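Local coordinates for protein cephalosporin hydroxylase CMCI (Streptomyces clavuligerus, PDB 2BM8) that takes part in cephamycin biosynthesis, probably as a hydroxylase acting on the cephalosporin nucleus, and is built on a Rossmann-like methyltransferase fold, at residues V72-L77 with R100-I105; M63-D68 with I85-V90; G180-I185 with S212-Y217. The protein carries 3 engineered substitutions. One frame throughout, in Å; residues are numbered along the deposited sequence.

Contact 1: residues V72-L77 with R100-I105; sequences VYHDML and RDLTKI
Leu77 and Leu102 point at each other across the gap between two helices, and a neighbour on either helix completes the contact. One methyl of Leu77, CD2, does most of the touching on its side: it lies 3.8 Å from Thr103 CG2 and 4.3 Å from Leu102 CG. The imidazole of His74 presents an edge rather than a face, with its CD2 4.0 Å from Leu102 CD1, and the two side chains cross at about a right angle. With chi1 at 172°, CG of His74 stands trans to the backbone N, and this swings the ring towards the second helix. No hydrogen bond spans the contact. Thr103 turns its methyl to Leu77 while its hydroxyl is occupied along its own helix, where Phe99 O is its main partner.

Further out, Trp58 of the second subunit lays its ring nearly parallel to that of His74 and also packs on Leu102, placing this apolar seam beside the subunit interface. Phe99 and Met106 extend it along helix 94-106, and Ile156 of the sheet lies against Leu77. The segment axes approach to 10.9 Å and cross at -42°, a wide spacing bridged by two leucines, an imidazole and a threonine methyl. This is helix packing as in the Rossmann-like methyltransferase fold, with helices 67-80 and 94-106 side by side on one face of the sheet.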
loop_
_atom_site.group_PDB
_atom_site.type_symbol
_atom_site.label_atom_id
_atom_site.label_comp_id
_atom_site.label_asym_id
_atom_site.label_seq_id
_atom_site.Cartn_x
_atom_site.Cartn_y
_atom_site.Cartn_z
ATOM N N VAL B 72 -16.885 4.976 -19.041
ATOM C CA VAL B 72 -18.190 5.160 -18.432
ATOM C C VAL B 72 -19.134 5.918 -19.384
ATOM O O VAL B 72 -20.230 5.443 -19.662
ATOM C CB VAL B 72 -18.070 5.892 -17.077
ATOM C CG1 VAL B 72 -19.431 6.382 -16.604
ATOM C CG2 VAL B 72 -17.418 4.989 -16.047
ATOM N N TYR B 73 -18.695 7.068 -19.895
ATOM C CA TYR B 73 -19.511 7.841 -20.847
ATOM C C TYR B 73 -19.834 7.054 -22.118
ATOM O O TYR B 73 -20.841 7.286 -22.748
ATOM C CB TYR B 73 -18.841 9.165 -21.242
ATOM C CG TYR B 73 -19.025 10.281 -20.231
ATOM C CD1 TYR B 73 -17.936 10.844 -19.596
ATOM C CD2 TYR B 73 -20.289 10.783 -19.928
ATOM C CE1 TYR B 73 -18.086 11.856 -18.667
ATOM C CE2 TYR B 73 -20.459 11.809 -18.998
ATOM C CZ TYR B 73 -19.349 12.341 -18.362
ATOM O OH TYR B 73 -19.469 13.363 -17.438
ATOM N N HIS B 74 -18.973 6.135 -22.507
ATOM C CA HIS B 74 -19.246 5.353 -23.691
ATOM C C HIS B 74 -20.444 4.455 -23.430
ATOM O O HIS B 74 -21.368 4.416 -24.243
ATOM C CB HIS B 74 -18.044 4.520 -24.100
ATOM C CG HIS B 74 -18.350 3.555 -25.190
ATOM N ND1 HIS B 74 -18.921 2.328 -24.945
ATOM C CD2 HIS B 74 -18.213 3.652 -26.532
ATOM C CE1 HIS B 74 -19.098 1.696 -26.091
ATOM N NE2 HIS B 74 -18.684 2.481 -27.070
ATOM N N ASP B 75 -20.422 3.752 -22.288
ATOM C CA ASP B 75 -21.535 2.888 -21.869
ATOM C C ASP B 75 -22.826 3.685 -21.710
ATOM O O ASP B 75 -23.873 3.252 -22.137
ATOM C CB ASP B 75 -21.223 2.161 -20.547
ATOM C CG ASP B 75 -20.043 1.176 -20.660
ATOM O OD1 ASP B 75 -19.737 0.747 -21.798
ATOM O OD2 ASP B 75 -19.359 0.793 -19.662
ATOM N N MET B 76 -22.731 4.866 -21.116
ATOM C CA MET B 76 -23.885 5.722 -20.897
ATOM C C MET B 76 -24.484 6.169 -22.222
ATOM O O MET B 76 -25.675 6.087 -22.421
ATOM C CB MET B 76 -23.474 6.934 -20.072
ATOM C CG MET B 76 -24.631 7.840 -19.677
ATOM S SD MET B 76 -24.042 9.265 -18.765
ATOM C CE MET B 76 -23.363 8.470 -17.287
ATOM N N LEU B 77 -23.640 6.623 -23.135
ATOM C CA LEU B 77 -24.090 6.998 -24.461
ATOM C C LEU B 77 -24.802 5.839 -25.150
ATOM O O LEU B 77 -25.881 6.026 -25.710
ATOM C CB LEU B 77 -22.919 7.488 -25.310
ATOM C CG LEU B 77 -22.749 9.001 -25.306
ATOM C CD1 LEU B 77 -22.775 9.604 -23.906
ATOM C CD2 LEU B 77 -21.470 9.376 -26.026
ATOM N N ARG B 100 -19.123 14.329 -29.724
ATOM C CA ARG B 100 -19.647 14.416 -31.081
ATOM C C ARG B 100 -19.199 13.229 -31.918
ATOM O O ARG B 100 -20.008 12.549 -32.519
ATOM C CB ARG B 100 -19.189 15.715 -31.751
ATOM C CG ARG B 100 -19.912 16.013 -33.054
ATOM C CD ARG B 100 -19.232 15.451 -34.324
ATOM N NE ARG B 100 -17.782 15.665 -34.331
ATOM C CZ ARG B 100 -17.195 16.839 -34.554
ATOM N NH1 ARG B 100 -17.913 17.925 -34.794
ATOM N NH2 ARG B 100 -15.882 16.940 -34.527
ATOM N N ASP B 101 -17.898 12.989 -31.963
ATOM C CA ASP B 101 -17.357 11.857 -32.713
ATOM C C ASP B 101 -18.018 10.559 -32.285
ATOM O O ASP B 101 -18.461 9.791 -33.118
ATOM C CB ASP B 101 -15.859 11.731 -32.491
ATOM C CG ASP B 101 -15.071 12.777 -33.222
ATOM O OD1 ASP B 101 -15.631 13.571 -33.990
ATOM O OD2 ASP B 101 -13.857 12.876 -33.073
ATOM N N LEU B 102 -18.106 10.351 -30.978
ATOM C CA LEU B 102 -18.545 9.083 -30.419
ATOM C C LEU B 102 -20.016 8.828 -30.692
ATOM O O LEU B 102 -20.422 7.699 -30.933
ATOM C CB LEU B 102 -18.291 9.079 -28.912
ATOM C CG LEU B 102 -18.191 7.731 -28.219
ATOM C CD1 LEU B 102 -17.437 6.711 -29.052
ATOM C CD2 LEU B 102 -17.510 7.924 -26.891
ATOM N N THR B 103 -20.812 9.885 -30.648
ATOM C CA THR B 103 -22.211 9.792 -31.000
ATOM C C THR B 103 -22.403 9.531 -32.511
ATOM O O THR B 103 -23.329 8.834 -32.886
ATOM C CB THR B 103 -22.987 11.066 -30.547
ATOM O OG1 THR B 103 -22.297 12.257 -30.937
ATOM C CG2 THR B 103 -23.048 11.160 -29.035
ATOM N N LYS B 104 -21.532 10.073 -33.367
ATOM C CA LYS B 104 -21.613 9.822 -34.813
ATOM C C LYS B 104 -21.321 8.372 -35.155
ATOM O O LYS B 104 -22.032 7.761 -35.950
ATOM C CB LYS B 104 -20.650 10.712 -35.602
ATOM C CG LYS B 104 -21.002 12.193 -35.615
ATOM C CD LYS B 104 -22.057 12.539 -36.666
ATOM C CE LYS B 104 -22.346 14.048 -36.682
ATOM N NZ LYS B 104 -21.174 14.833 -37.205
ATOM N N ILE B 105 -20.283 7.820 -34.540
ATOM C CA ILE B 105 -19.880 6.442 -34.794
ATOM C C ILE B 105 -20.988 5.498 -34.353
ATOM O O ILE B 105 -21.189 4.467 -34.967
ATOM C CB ILE B 105 -18.586 6.116 -34.036
ATOM C CG1 ILE B 105 -17.481 7.096 -34.414
ATOM C CG2 ILE B 105 -18.074 4.707 -34.351
ATOM C CD1 ILE B 105 -16.699 7.501 -33.222
#

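Contact 2: residues M63-D68 with I85-V90; sequences MLKDPD and IVELGV
Lys65 and Glu87 meet between a loop and a strand that never approach as backbones: their CA atoms are 12.3 Å apart. Residues 63-66 are loop leading into helix 67-80. Asp66 sits at the N-cap position, its OD1 accepting a weak bond of 3.4 Å from Asp68 N. On the other side of the contact, residues 85-88 are the end of a strand, and the chain then turns away at Gly89. There phi is positive, at 95°, and a beta carbon would collide with the carbonyl O of Leu88.

The contact itself is a single salt bridge made by two long side chains coming from opposite directions. Lys65 NZ stands 3.0 Å from Glu87 OE2, though as a hydrogen bond the pair is weak. The lysine is extended until its last torsion, where chi4 of -16° folds NZ back almost eclipsed with CG. CE also lies close, 3.1 Å from Glu87 OE2, so the oxygen meets the end of the chain alongside CE as well as NZ. Glu87 is bent at chi2, and its other oxygen, OE1, accepts from Asn160 ND2, its stronger polar partner; Ser95 OG makes a weak bond to OE2.

Glu186 OE1 forms a second salt bridge with Lys65 NZ. The run Glu-Leu-Gly, at the end of strand 84-88 and the turn after it, resembles the glycine-containing cofactor loop of Rossmann-like methyltransferases, and Val90 N bonds Asp116 OD2 on the next strand. With Glu87 and Glu186 both beside it, the buried Lys65 ammonium is probably fixed in place, at the strand end where such folds usually bind their cofactor.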
loop_
_atom_site.group_PDB
_atom_site.type_symbol
_atom_site.label_atom_id
_atom_site.label_comp_id
_atom_site.label_asym_id
_atom_site.label_seq_id
_atom_site.Cartn_x
_atom_site.Cartn_y
_atom_site.Cartn_z
ATOM N N MET B 63 -7.436 15.940 -23.965
ATOM C CA MET B 63 -8.629 15.355 -23.370
ATOM C C MET B 63 -8.455 15.376 -21.871
ATOM O O MET B 63 -7.659 14.613 -21.344
ATOM C CB MET B 63 -8.799 13.885 -23.800
ATOM C CG MET B 63 -9.797 13.655 -24.913
ATOM S SD MET B 63 -11.473 13.814 -24.344
ATOM C CE MET B 63 -11.759 12.280 -23.637
ATOM N N LEU B 64 -9.214 16.227 -21.189
ATOM C CA LEU B 64 -9.172 16.293 -19.734
ATOM C C LEU B 64 -9.915 15.137 -19.062
ATOM O O LEU B 64 -9.764 14.933 -17.868
ATOM C CB LEU B 64 -9.750 17.615 -19.235
ATOM C CG LEU B 64 -8.986 18.920 -19.461
ATOM C CD1 LEU B 64 -9.021 19.732 -18.183
ATOM C CD2 LEU B 64 -7.555 18.713 -19.904
ATOM N N LYS B 65 -10.718 14.399 -19.819
ATOM C CA LYS B 65 -11.404 13.235 -19.294
ATOM C C LYS B 65 -10.551 11.992 -19.496
ATOM O O LYS B 65 -10.177 11.685 -20.613
ATOM C CB LYS B 65 -12.778 13.087 -19.956
ATOM C CG LYS B 65 -13.753 14.239 -19.584
ATOM C CD LYS B 65 -15.145 14.014 -20.147
ATOM C CE LYS B 65 -16.069 15.236 -20.015
ATOM N NZ LYS B 65 -15.602 16.269 -19.054
ATOM N N ASP B 66 -10.240 11.268 -18.420
ATOM C CA ASP B 66 -9.310 10.156 -18.549
ATOM C C ASP B 66 -9.980 8.876 -19.078
ATOM O O ASP B 66 -11.199 8.850 -19.234
ATOM C CB ASP B 66 -8.426 9.986 -17.285
ATOM C CG ASP B 66 -9.172 9.536 -16.069
ATOM O OD1 ASP B 66 -10.113 8.714 -16.170
ATOM O OD2 ASP B 66 -8.825 9.941 -14.932
ATOM N N PRO B 67 -9.186 7.876 -19.468
ATOM C CA PRO B 67 -9.725 6.650 -20.056
ATOM C C PRO B 67 -10.837 5.948 -19.274
ATOM O O PRO B 67 -11.725 5.407 -19.888
ATOM C CB PRO B 67 -8.491 5.743 -20.151
ATOM C CG PRO B 67 -7.385 6.684 -20.372
ATOM C CD PRO B 67 -7.708 7.856 -19.469
ATOM N N ASP B 68 -10.787 5.943 -17.958
ATOM C CA ASP B 68 -11.822 5.288 -17.181
ATOM C C ASP B 68 -13.121 6.076 -17.283
ATOM O O ASP B 68 -14.203 5.493 -17.310
ATOM C CB ASP B 68 -11.348 5.123 -15.730
ATOM C CG ASP B 68 -10.064 4.277 -15.648
ATOM O OD1 ASP B 68 -10.050 3.181 -16.277
ATOM O OD2 ASP B 68 -9.010 4.625 -15.037
ATOM N N ILE B 85 -26.058 16.542 -25.610
ATOM C CA ILE B 85 -25.091 16.569 -24.527
ATOM C C ILE B 85 -24.602 17.994 -24.304
ATOM O O ILE B 85 -24.113 18.625 -25.228
ATOM C CB ILE B 85 -23.928 15.642 -24.850
ATOM C CG1 ILE B 85 -24.420 14.190 -24.850
ATOM C CG2 ILE B 85 -22.799 15.829 -23.838
ATOM C CD1 ILE B 85 -23.453 13.241 -25.482
ATOM N N VAL B 86 -24.752 18.481 -23.074
ATOM C CA VAL B 86 -24.340 19.818 -22.664
ATOM C C VAL B 86 -23.120 19.776 -21.734
ATOM O O VAL B 86 -23.135 19.077 -20.727
ATOM C CB VAL B 86 -25.460 20.507 -21.885
ATOM C CG1 VAL B 86 -25.037 21.908 -21.472
ATOM C CG2 VAL B 86 -26.758 20.561 -22.702
ATOM N N GLU B 87 -22.079 20.537 -22.075
ATOM C CA GLU B 87 -20.909 20.726 -21.214
ATOM C C GLU B 87 -20.905 22.144 -20.692
ATOM O O GLU B 87 -20.777 23.062 -21.474
ATOM C CB GLU B 87 -19.612 20.529 -22.006
ATOM C CG GLU B 87 -19.053 19.123 -21.949
ATOM C CD GLU B 87 -18.361 18.816 -20.636
ATOM O OE1 GLU B 87 -18.569 19.574 -19.661
ATOM O OE2 GLU B 87 -17.599 17.824 -20.593
ATOM N N LEU B 88 -21.050 22.314 -19.385
ATOM C CA LEU B 88 -20.806 23.591 -18.699
ATOM C C LEU B 88 -19.333 23.568 -18.291
ATOM O O LEU B 88 -18.936 22.717 -17.500
ATOM C CB LEU B 88 -21.690 23.692 -17.448
ATOM C CG LEU B 88 -22.272 25.014 -16.933
ATOM C CD1 LEU B 88 -22.527 24.884 -15.452
ATOM C CD2 LEU B 88 -21.419 26.267 -17.226
ATOM N N GLY B 89 -18.530 24.487 -18.830
ATOM C CA GLY B 89 -17.080 24.429 -18.720
ATOM C C GLY B 89 -16.469 23.747 -19.937
ATOM O O GLY B 89 -16.561 22.535 -20.065
ATOM N N VAL B 90 -15.827 24.516 -20.821
ATOM C CA VAL B 90 -15.357 24.003 -22.106
ATOM C C VAL B 90 -13.836 23.824 -22.198
ATOM O O VAL B 90 -13.367 22.765 -22.664
ATOM C CB VAL B 90 -15.823 24.919 -23.253
ATOM C CG1 VAL B 90 -15.201 24.511 -24.583
ATOM C CG2 VAL B 90 -17.326 24.907 -23.355
#

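Contact 3: residues G180-I185 with S212-Y217; sequences GDYFII and SMDMLY
The reversed end of a methyltransferase-like sheet, where strand 228-231 runs antiparallel between strands 182-185 and 211-214, supplies the setting in which Tyr182 reaches Asp214. The CA atoms of this pair are 9.1 Å apart, and the tyrosine ring spans the intervening strand. Its hydroxyl donates to the carboxylate: Tyr182 OH lies 2.5 Å from Asp214 OD2, approaching nearly along the C-O axis of that oxygen. OD2 lies at the ring edge, near its plane, and ring and carboxylate are nearly coplanar, 24° apart. Asp214 reaches the hydroxyl with CG trans to the backbone N (chi1 -175°). The other oxygen closes an Asx turn, Asp214 OD1 taking the backbone N of Leu216 at 3.2 Å from above the carboxylate plane, and it also forms a salt bridge with Arg34 of the second subunit. Tyr217, whose side chain crosses Tyr182 at about a right angle, offers a ring edge to the same hydroxyl, with its CE1 3.6 Å from Tyr182 OH. A leucine in place of Asp214 would probably leave the Tyr182 hydroxyl without its acceptor, Arg34 of the second subunit without its counter-charge and the Leu216 N-H without its side-chain acceptor.

Val228 and Arg230 of the intervening strand pack against Tyr182. Tyr217 leans on Val72 and Met76 of helix 67-80 and bonds Glu79, while Met213 pairs antiparallel with a strand of the second subunit, carrying the sheet across the interface.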
loop_
_atom_site.group_PDB
_atom_site.type_symbol
_atom_site.label_atom_id
_atom_site.label_comp_id
_atom_site.label_asym_id
_atom_site.label_seq_id
_atom_site.Cartn_x
_atom_site.Cartn_y
_atom_site.Cartn_z
ATOM N N GLY B 180 -35.084 10.147 -16.893
ATOM C CA GLY B 180 -33.987 9.508 -17.605
ATOM C C GLY B 180 -32.780 10.400 -17.868
ATOM O O GLY B 180 -31.663 9.882 -17.971
ATOM N N ASP B 181 -32.981 11.717 -17.968
ATOM C CA ASP B 181 -31.891 12.659 -18.264
ATOM C C ASP B 181 -30.866 12.704 -17.143
ATOM O O ASP B 181 -31.206 12.554 -15.988
ATOM C CB ASP B 181 -32.429 14.074 -18.505
ATOM C CG ASP B 181 -33.232 14.193 -19.800
ATOM O OD1 ASP B 181 -33.240 13.243 -20.612
ATOM O OD2 ASP B 181 -33.887 15.215 -20.090
ATOM N N TYR B 182 -29.606 12.902 -17.491
ATOM C CA TYR B 182 -28.539 12.885 -16.512
ATOM C C TYR B 182 -28.117 14.303 -16.135
ATOM O O TYR B 182 -28.110 15.200 -16.963
ATOM C CB TYR B 182 -27.353 12.097 -17.061
ATOM C CG TYR B 182 -27.506 10.598 -16.900
ATOM C CD1 TYR B 182 -28.173 9.834 -17.846
ATOM C CD2 TYR B 182 -26.993 9.946 -15.789
ATOM C CE1 TYR B 182 -28.312 8.461 -17.689
ATOM C CE2 TYR B 182 -27.130 8.579 -15.633
ATOM C CZ TYR B 182 -27.784 7.846 -16.581
ATOM O OH TYR B 182 -27.924 6.494 -16.403
ATOM N N PHE B 183 -27.835 14.515 -14.860
ATOM C CA PHE B 183 -27.154 15.712 -14.410
ATOM C C PHE B 183 -25.919 15.218 -13.694
ATOM O O PHE B 183 -26.038 14.530 -12.692
ATOM C CB PHE B 183 -28.023 16.559 -13.475
ATOM C CG PHE B 183 -27.427 17.924 -13.158
ATOM C CD1 PHE B 183 -27.892 19.066 -13.790
ATOM C CD2 PHE B 183 -26.399 18.060 -12.229
ATOM C CE1 PHE B 183 -27.352 20.318 -13.493
ATOM C CE2 PHE B 183 -25.861 19.319 -11.936
ATOM C CZ PHE B 183 -26.343 20.439 -12.571
ATOM N N ILE B 184 -24.746 15.577 -14.219
ATOM C CA ILE B 184 -23.477 15.031 -13.766
ATOM C C ILE B 184 -22.515 16.113 -13.282
ATOM O O ILE B 184 -22.267 17.100 -13.978
ATOM C CB ILE B 184 -22.829 14.222 -14.902
ATOM C CG1 ILE B 184 -23.619 12.928 -15.113
ATOM C CG2 ILE B 184 -21.381 13.892 -14.574
ATOM C CD1 ILE B 184 -23.376 12.265 -16.429
ATOM N N ILE B 185 -21.960 15.914 -12.092
ATOM C CA ILE B 185 -20.955 16.827 -11.565
ATOM C C ILE B 185 -19.648 16.087 -11.482
ATOM O O ILE B 185 -19.496 15.178 -10.686
ATOM C CB ILE B 185 -21.380 17.362 -10.187
ATOM C CG1 ILE B 185 -22.599 18.265 -10.336
ATOM C CG2 ILE B 185 -20.246 18.154 -9.555
ATOM C CD1 ILE B 185 -23.447 18.368 -9.116
ATOM N N SER B 212 -31.676 10.858 -8.518
ATOM C CA SER B 212 -31.098 9.676 -7.900
ATOM C C SER B 212 -29.616 9.639 -8.247
ATOM O O SER B 212 -29.215 10.201 -9.257
ATOM C CB SER B 212 -31.756 8.407 -8.458
ATOM O OG SER B 212 -31.184 8.059 -9.737
ATOM N N MET B 213 -28.810 8.990 -7.418
ATOM C CA MET B 213 -27.450 8.644 -7.812
ATOM C C MET B 213 -27.481 7.303 -8.545
ATOM O O MET B 213 -27.924 6.296 -7.989
ATOM C CB MET B 213 -26.528 8.551 -6.604
ATOM C CG MET B 213 -25.098 8.228 -6.979
ATOM S SD MET B 213 -23.927 8.615 -5.688
ATOM C CE MET B 213 -24.663 7.754 -4.301
ATOM N N ASP B 214 -27.010 7.298 -9.790
ATOM C CA ASP B 214 -27.004 6.104 -10.616
ATOM C C ASP B 214 -25.814 5.225 -10.264
ATOM O O ASP B 214 -24.693 5.519 -10.624
ATOM C CB ASP B 214 -26.946 6.495 -12.086
ATOM C CG ASP B 214 -27.056 5.302 -13.011
ATOM O OD1 ASP B 214 -26.982 4.156 -12.537
ATOM O OD2 ASP B 214 -27.221 5.412 -14.234
ATOM N N MET B 215 -26.076 4.113 -9.597
ATOM C CA MET B 215 -25.018 3.298 -9.019
ATOM C C MET B 215 -24.279 2.419 -10.006
ATOM O O MET B 215 -23.244 1.865 -9.650
ATOM C CB MET B 215 -25.582 2.428 -7.908
ATOM C CG MET B 215 -26.124 3.218 -6.753
ATOM S SD MET B 215 -24.957 4.364 -6.028
ATOM C CE MET B 215 -23.996 3.208 -5.010
ATOM N N LEU B 216 -24.792 2.277 -11.226
ATOM C CA LEU B 216 -24.046 1.589 -12.279
ATOM C C LEU B 216 -22.816 2.382 -12.726
ATOM O O LEU B 216 -21.771 1.799 -13.033
ATOM C CB LEU B 216 -24.935 1.304 -13.489
ATOM C CG LEU B 216 -24.355 0.324 -14.524
ATOM C CD1 LEU B 216 -24.067 -1.019 -13.908
ATOM C CD2 LEU B 216 -25.312 0.153 -15.704
ATOM N N TYR B 217 -22.942 3.706 -12.749
ATOM C CA TYR B 217 -21.869 4.582 -13.221
ATOM C C TYR B 217 -21.131 5.338 -12.111
ATOM O O TYR B 217 -19.957 5.641 -12.256
ATOM C CB TYR B 217 -22.438 5.566 -14.234
ATOM C CG TYR B 217 -23.060 4.896 -15.440
ATOM C CD1 TYR B 217 -24.360 5.181 -15.833
ATOM C CD2 TYR B 217 -22.343 3.963 -16.190
ATOM C CE1 TYR B 217 -24.931 4.559 -16.945
ATOM C CE2 TYR B 217 -22.903 3.339 -17.309
ATOM C CZ TYR B 217 -24.191 3.646 -17.681
ATOM O OH TYR B 217 -24.736 3.028 -18.784
#

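In the fold
Three modest contacts illustrate how one helix can serve several parts of a fold. Helix 67-80 enters contact 1 directly and begins within contact 2, whose centre is 12 Å away; Tyr73 CE1 touches Lys65 CD at 3.9 Å, and Leu77 CD1 meets Ile85 CD1 at 4.0 Å. Contact 3, centred about 16 Å from contact 1, borders the same helix through Val72 CG1 and Tyr217 CD2, 3.8 Å apart. Contacts 2 and 3 share the sheet without touching, their nearest atoms about 7 Å apart. Contact 2 lies at the strand end where such folds usually bind their cofactor, so it is probably near that site. All three contacts touch the second subunit.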